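Local coordinates for Acarbose/maltose binding protein GacH (Streptomyces glaucescens, PDB 3K01) that binds acarbose and an acarbose homolog as the solute receptor of an ABC transporter, and probably maltose as well, at residues A179-W191 against A248-W262. Residues are numbered along the deposited sequence; the frame is centred on the assembly and turned at random.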
loop_
_atom_site.group_PDB
_atom_site.type_symbol
_atom_site.label_atom_id
_atom_site.label_comp_id
_atom_site.label_asym_id
_atom_site.label_seq_id
_atom_site.Cartn_x
_atom_site.Cartn_y
_atom_site.Cartn_z
ATOM N N ALA A 179 15.014 5.211 25.671
ATOM C CA ALA A 179 14.673 4.735 24.323
ATOM C C ALA A 179 14.941 5.814 23.297
ATOM O O ALA A 179 14.800 6.989 23.587
ATOM C CB ALA A 179 13.223 4.333 24.277
ATOM N N THR A 180 15.320 5.397 22.097
ATOM C CA THR A 180 15.364 6.314 20.953
ATOM C C THR A 180 13.924 6.590 20.487
ATOM O O THR A 180 13.051 5.722 20.617
ATOM C CB THR A 180 16.209 5.677 19.841
ATOM O OG1 THR A 180 17.566 5.667 20.276
ATOM C CG2 THR A 180 16.132 6.433 18.525
ATOM N N GLY A 181 13.654 7.789 19.992
ATOM C CA GLY A 181 12.284 8.072 19.529
ATOM C C GLY A 181 11.772 7.149 18.443
ATOM O O GLY A 181 10.709 6.550 18.596
ATOM N N LEU A 182 12.533 7.049 17.351
ATOM C CA LEU A 182 12.025 6.446 16.125
ATOM C C LEU A 182 13.001 5.439 15.555
ATOM O O LEU A 182 14.212 5.689 15.497
ATOM C CB LEU A 182 11.824 7.570 15.095
ATOM C CG LEU A 182 11.330 7.197 13.692
ATOM C CD1 LEU A 182 9.916 6.597 13.710
ATOM C CD2 LEU A 182 11.391 8.353 12.715
ATOM N N TYR A 183 12.484 4.315 15.052
ATOM C CA TYR A 183 13.260 3.494 14.122
ATOM C C TYR A 183 12.909 3.926 12.726
ATOM O O TYR A 183 11.744 3.829 12.362
ATOM C CB TYR A 183 13.002 1.987 14.285
ATOM C CG TYR A 183 13.977 1.206 13.442
ATOM C CD1 TYR A 183 15.158 0.732 13.993
ATOM C CD2 TYR A 183 13.777 1.028 12.082
ATOM C CE1 TYR A 183 16.106 0.067 13.212
ATOM C CE2 TYR A 183 14.710 0.343 11.302
ATOM C CZ TYR A 183 15.840 -0.119 11.874
ATOM O OH TYR A 183 16.750 -0.766 11.066
ATOM N N LEU A 184 13.885 4.463 11.980
ATOM C CA LEU A 184 13.656 4.946 10.623
ATOM C C LEU A 184 14.129 3.842 9.702
ATOM O O LEU A 184 15.322 3.495 9.698
ATOM C CB LEU A 184 14.438 6.247 10.413
ATOM C CG LEU A 184 14.267 6.894 9.026
ATOM C CD1 LEU A 184 14.338 8.380 9.133
ATOM C CD2 LEU A 184 15.323 6.415 8.042
ATOM N N ARG A 185 13.213 3.247 8.944
ATOM C CA ARG A 185 13.582 2.163 8.045
ATOM C C ARG A 185 14.437 2.716 6.911
ATOM O O ARG A 185 13.963 3.552 6.138
ATOM C CB ARG A 185 12.323 1.501 7.480
ATOM C CG ARG A 185 12.557 0.445 6.413
ATOM C CD ARG A 185 12.727 -0.877 7.074
ATOM N NE ARG A 185 12.878 -2.041 6.165
ATOM C CZ ARG A 185 11.892 -2.760 5.643
ATOM N NH1 ARG A 185 10.621 -2.466 5.882
ATOM N NH2 ARG A 185 12.194 -3.807 4.881
ATOM N N GLY A 186 15.670 2.230 6.797
ATOM C CA GLY A 186 16.601 2.838 5.851
ATOM C C GLY A 186 16.892 2.038 4.607
ATOM O O GLY A 186 17.630 2.528 3.759
ATOM N N ASP A 187 16.379 0.809 4.519
ATOM C CA ASP A 187 16.812 -0.102 3.462
ATOM C C ASP A 187 15.678 -0.465 2.527
ATOM O O ASP A 187 15.854 -1.376 1.698
ATOM C CB ASP A 187 17.426 -1.391 4.050
ATOM C CG ASP A 187 16.404 -2.257 4.772
ATOM O OD1 ASP A 187 15.410 -1.708 5.274
ATOM O OD2 ASP A 187 16.606 -3.508 4.862
ATOM N N ASP A 188 14.528 0.195 2.648
ATOM C CA ASP A 188 13.389 -0.134 1.790
ATOM C C ASP A 188 12.755 1.183 1.321
ATOM O O ASP A 188 12.359 2.007 2.143
ATOM C CB ASP A 188 12.360 -1.010 2.524
ATOM C CG ASP A 188 11.258 -1.477 1.606
ATOM O OD1 ASP A 188 10.651 -0.639 0.921
ATOM O OD2 ASP A 188 11.031 -2.721 1.565
ATOM N N PRO A 189 12.680 1.395 -0.005
ATOM C CA PRO A 189 12.332 2.710 -0.528
ATOM C C PRO A 189 10.879 3.093 -0.267
ATOM O O PRO A 189 10.559 4.268 -0.291
ATOM C CB PRO A 189 12.585 2.551 -2.037
ATOM C CG PRO A 189 12.415 1.122 -2.289
ATOM C CD PRO A 189 12.939 0.414 -1.075
ATOM N N TYR A 190 10.010 2.118 0.019
ATOM C CA TYR A 190 8.612 2.473 0.292
ATOM C C TYR A 190 8.526 3.381 1.530
ATOM O O TYR A 190 7.664 4.246 1.614
ATOM C CB TYR A 190 7.837 1.181 0.488
ATOM C CG TYR A 190 6.337 1.291 0.379
ATOM C CD1 TYR A 190 5.729 1.701 -0.814
ATOM C CD2 TYR A 190 5.519 0.910 1.438
ATOM C CE1 TYR A 190 4.371 1.722 -0.947
ATOM C CE2 TYR A 190 4.129 0.979 1.312
ATOM C CZ TYR A 190 3.590 1.348 0.100
ATOM O OH TYR A 190 2.216 1.418 -0.047
ATOM N N TRP A 191 9.475 3.188 2.461
ATOM C CA TRP A 191 9.534 3.978 3.681
ATOM C C TRP A 191 10.126 5.360 3.500
ATOM O O TRP A 191 10.076 6.160 4.429
ATOM C CB TRP A 191 10.284 3.214 4.782
ATOM C CG TRP A 191 9.402 2.213 5.568
ATOM C CD1 TRP A 191 8.955 2.383 6.852
ATOM C CD2 TRP A 191 8.909 0.929 5.142
ATOM N NE1 TRP A 191 8.212 1.293 7.235
ATOM C CE2 TRP A 191 8.153 0.388 6.214
ATOM C CE3 TRP A 191 9.020 0.186 3.960
ATOM C CZ2 TRP A 191 7.512 -0.860 6.131
ATOM C CZ3 TRP A 191 8.386 -1.053 3.876
ATOM C CH2 TRP A 191 7.641 -1.563 4.952
ATOM N N ALA A 248 13.543 -3.650 17.303
ATOM C CA ALA A 248 13.708 -2.394 18.036
ATOM C C ALA A 248 12.379 -1.951 18.632
ATOM O O ALA A 248 12.334 -1.479 19.799
ATOM C CB ALA A 248 14.277 -1.297 17.132
ATOM N N PHE A 249 11.305 -2.045 17.861
ATOM C CA PHE A 249 10.036 -1.553 18.358
ATOM C C PHE A 249 9.441 -2.512 19.400
ATOM O O PHE A 249 8.911 -2.074 20.436
ATOM C CB PHE A 249 9.062 -1.335 17.202
ATOM C CG PHE A 249 7.761 -0.737 17.610
ATOM C CD1 PHE A 249 7.678 0.626 17.854
ATOM C CD2 PHE A 249 6.649 -1.522 17.824
ATOM C CE1 PHE A 249 6.460 1.198 18.227
ATOM C CE2 PHE A 249 5.428 -0.933 18.221
ATOM C CZ PHE A 249 5.340 0.425 18.428
ATOM N N LYS A 250 9.491 -3.809 19.130
ATOM C CA LYS A 250 8.952 -4.798 20.078
ATOM C C LYS A 250 9.637 -4.781 21.423
ATOM O O LYS A 250 8.995 -5.067 22.466
ATOM C CB LYS A 250 9.031 -6.194 19.480
ATOM C CG LYS A 250 7.977 -6.389 18.352
ATOM C CD LYS A 250 8.270 -7.585 17.460
ATOM C CE LYS A 250 8.142 -8.908 18.186
ATOM N NZ LYS A 250 8.453 -10.040 17.264
ATOM N N SER A 251 10.920 -4.457 21.420
ATOM C CA SER A 251 11.708 -4.450 22.647
ATOM C C SER A 251 11.721 -3.103 23.363
ATOM O O SER A 251 12.188 -3.019 24.499
ATOM C CB SER A 251 13.154 -4.821 22.339
ATOM O OG SER A 251 13.781 -3.796 21.588
ATOM N N GLY A 252 11.243 -2.033 22.730
ATOM C CA GLY A 252 11.322 -0.717 23.351
ATOM C C GLY A 252 12.652 -0.018 23.191
ATOM O O GLY A 252 12.871 1.034 23.791
ATOM N N LYS A 253 13.545 -0.541 22.355
ATOM C CA LYS A 253 14.734 0.214 21.987
ATOM C C LYS A 253 14.334 1.548 21.327
ATOM O O LYS A 253 15.003 2.573 21.482
ATOM C CB LYS A 253 15.597 -0.616 21.049
ATOM C CG LYS A 253 16.906 0.044 20.704
ATOM C CD LYS A 253 17.755 -0.891 19.866
ATOM C CE LYS A 253 19.116 -0.267 19.625
ATOM N NZ LYS A 253 20.015 -1.162 18.859
ATOM N N VAL A 254 13.244 1.510 20.559
ATOM C CA VAL A 254 12.614 2.747 20.081
ATOM C C VAL A 254 11.171 2.810 20.578
ATOM O O VAL A 254 10.571 1.762 20.882
ATOM C CB VAL A 254 12.607 2.872 18.528
ATOM C CG1 VAL A 254 14.028 2.858 18.007
ATOM C CG2 VAL A 254 11.794 1.769 17.881
ATOM N N ALA A 255 10.616 4.018 20.584
ATOM C CA ALA A 255 9.228 4.208 20.969
ATOM C C ALA A 255 8.254 4.238 19.802
ATOM O O ALA A 255 7.029 4.143 20.010
ATOM C CB ALA A 255 9.092 5.495 21.763
ATOM N N MET A 256 8.777 4.415 18.585
ATOM C CA MET A 256 7.955 4.633 17.380
ATOM C C MET A 256 8.590 3.973 16.194
ATOM O O MET A 256 9.809 3.873 16.121
ATOM C CB MET A 256 7.826 6.133 17.099
ATOM C CG MET A 256 7.096 6.886 18.208
ATOM S SD MET A 256 6.906 8.659 17.915
ATOM C CE MET A 256 8.546 9.224 18.443
ATOM N N MET A 257 7.765 3.589 15.222
ATOM C CA MET A 257 8.272 3.127 13.912
ATOM C C MET A 257 7.159 3.450 12.935
ATOM O O MET A 257 6.039 3.728 13.324
ATOM C CB MET A 257 8.577 1.632 13.878
ATOM C CG MET A 257 7.342 0.764 14.031
ATOM S SD MET A 257 7.729 -0.989 13.747
ATOM C CE MET A 257 6.208 -1.813 14.184
ATOM N N VAL A 258 7.467 3.416 11.643
ATOM C CA VAL A 258 6.429 3.513 10.615
ATOM C C VAL A 258 6.237 2.127 10.015
ATOM O O VAL A 258 7.205 1.418 9.745
ATOM C CB VAL A 258 6.845 4.524 9.556
ATOM C CG1 VAL A 258 5.907 4.496 8.339
ATOM C CG2 VAL A 258 6.903 5.896 10.170
ATOM N N ASN A 259 4.986 1.711 9.854
ATOM C CA ASN A 259 4.742 0.357 9.382
ATOM C C ASN A 259 3.320 0.214 8.901
ATOM O O ASN A 259 2.533 1.179 8.983
ATOM C CB ASN A 259 5.091 -0.662 10.479
ATOM C CG ASN A 259 5.740 -1.902 9.922
ATOM O OD1 ASN A 259 5.445 -2.328 8.797
ATOM N ND2 ASN A 259 6.663 -2.479 10.689
ATOM N N GLY A 260 2.984 -0.968 8.392
ATOM C CA GLY A 260 1.652 -1.197 7.848
ATOM C C GLY A 260 0.894 -2.256 8.611
ATOM O O GLY A 260 1.381 -2.833 9.580
ATOM N N PRO A 261 -0.340 -2.544 8.176
ATOM C CA PRO A 261 -1.204 -3.514 8.862
ATOM C C PRO A 261 -0.558 -4.886 8.999
ATOM O O PRO A 261 -0.820 -5.596 9.978
ATOM C CB PRO A 261 -2.446 -3.578 7.953
ATOM C CG PRO A 261 -2.461 -2.180 7.319
ATOM C CD PRO A 261 -1.019 -1.905 7.029
ATOM N N TRP A 262 0.297 -5.250 8.050
ATOM C CA TRP A 262 0.974 -6.539 8.050
ATOM C C TRP A 262 1.891 -6.725 9.262
ATOM O O TRP A 262 2.336 -7.846 9.530
ATOM C CB TRP A 262 1.795 -6.720 6.750
ATOM C CG TRP A 262 2.722 -5.593 6.524
ATOM C CD1 TRP A 262 3.969 -5.443 7.062
ATOM C CD2 TRP A 262 2.483 -4.423 5.736
ATOM N NE1 TRP A 262 4.522 -4.249 6.663
ATOM C CE2 TRP A 262 3.630 -3.610 5.835
ATOM C CE3 TRP A 262 1.412 -3.982 4.952
ATOM C CZ2 TRP A 262 3.739 -2.366 5.184
ATOM C CZ3 TRP A 262 1.527 -2.741 4.282
ATOM C CH2 TRP A 262 2.676 -1.944 4.423
HETATM O O HOH W 1 10.185 3.419 10.235
#
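Tyr183 N donates to Met256 O (2.9 Å) in a nearly straight bond that fixes two short parallel strands side by side. Nearer their start, Thr180 N gives its proton to Lys253 O and Thr180 O receives that of Ala255 N. On the face that carries Val254 and Tyr183 the packing is tight and apolar. Branched Val254 suits its place: CG1 presses on the backbone of Leu182 and Tyr183, while CG2 lies 3.8 Å from Tyr183 CB. Tyr183 holds CG anti to its backbone N (chi1 -172°), which carries ring atom CD1 to 3.8 Å from CB of small Ala248, and its hydroxyl bonds to Asp237. Past Tyr183 the strands part, and a water bridges Tyr183 O, Arg185 N and Val258 N. Trp191, joining an N-H donor to a broad apolar surface, restores contact: NE1 meets Val258 O at 2.7 Å, in the indole plane but well above the carbonyl plane, while Arg185 NH1 lies over one indole face. The ends are looser; exposed Lys253 directs its CB away from the partner strand, as suits a long charged chain, and exposed Trp262 brings CZ2 to 4.0 Å from Trp191 CH2. In this lobe of the solute-binding fold, strand 180-183 lies between strands 234-235 and 254-259, the latter also pairing with 132-148, and helix 241-251 packs on Tyr183.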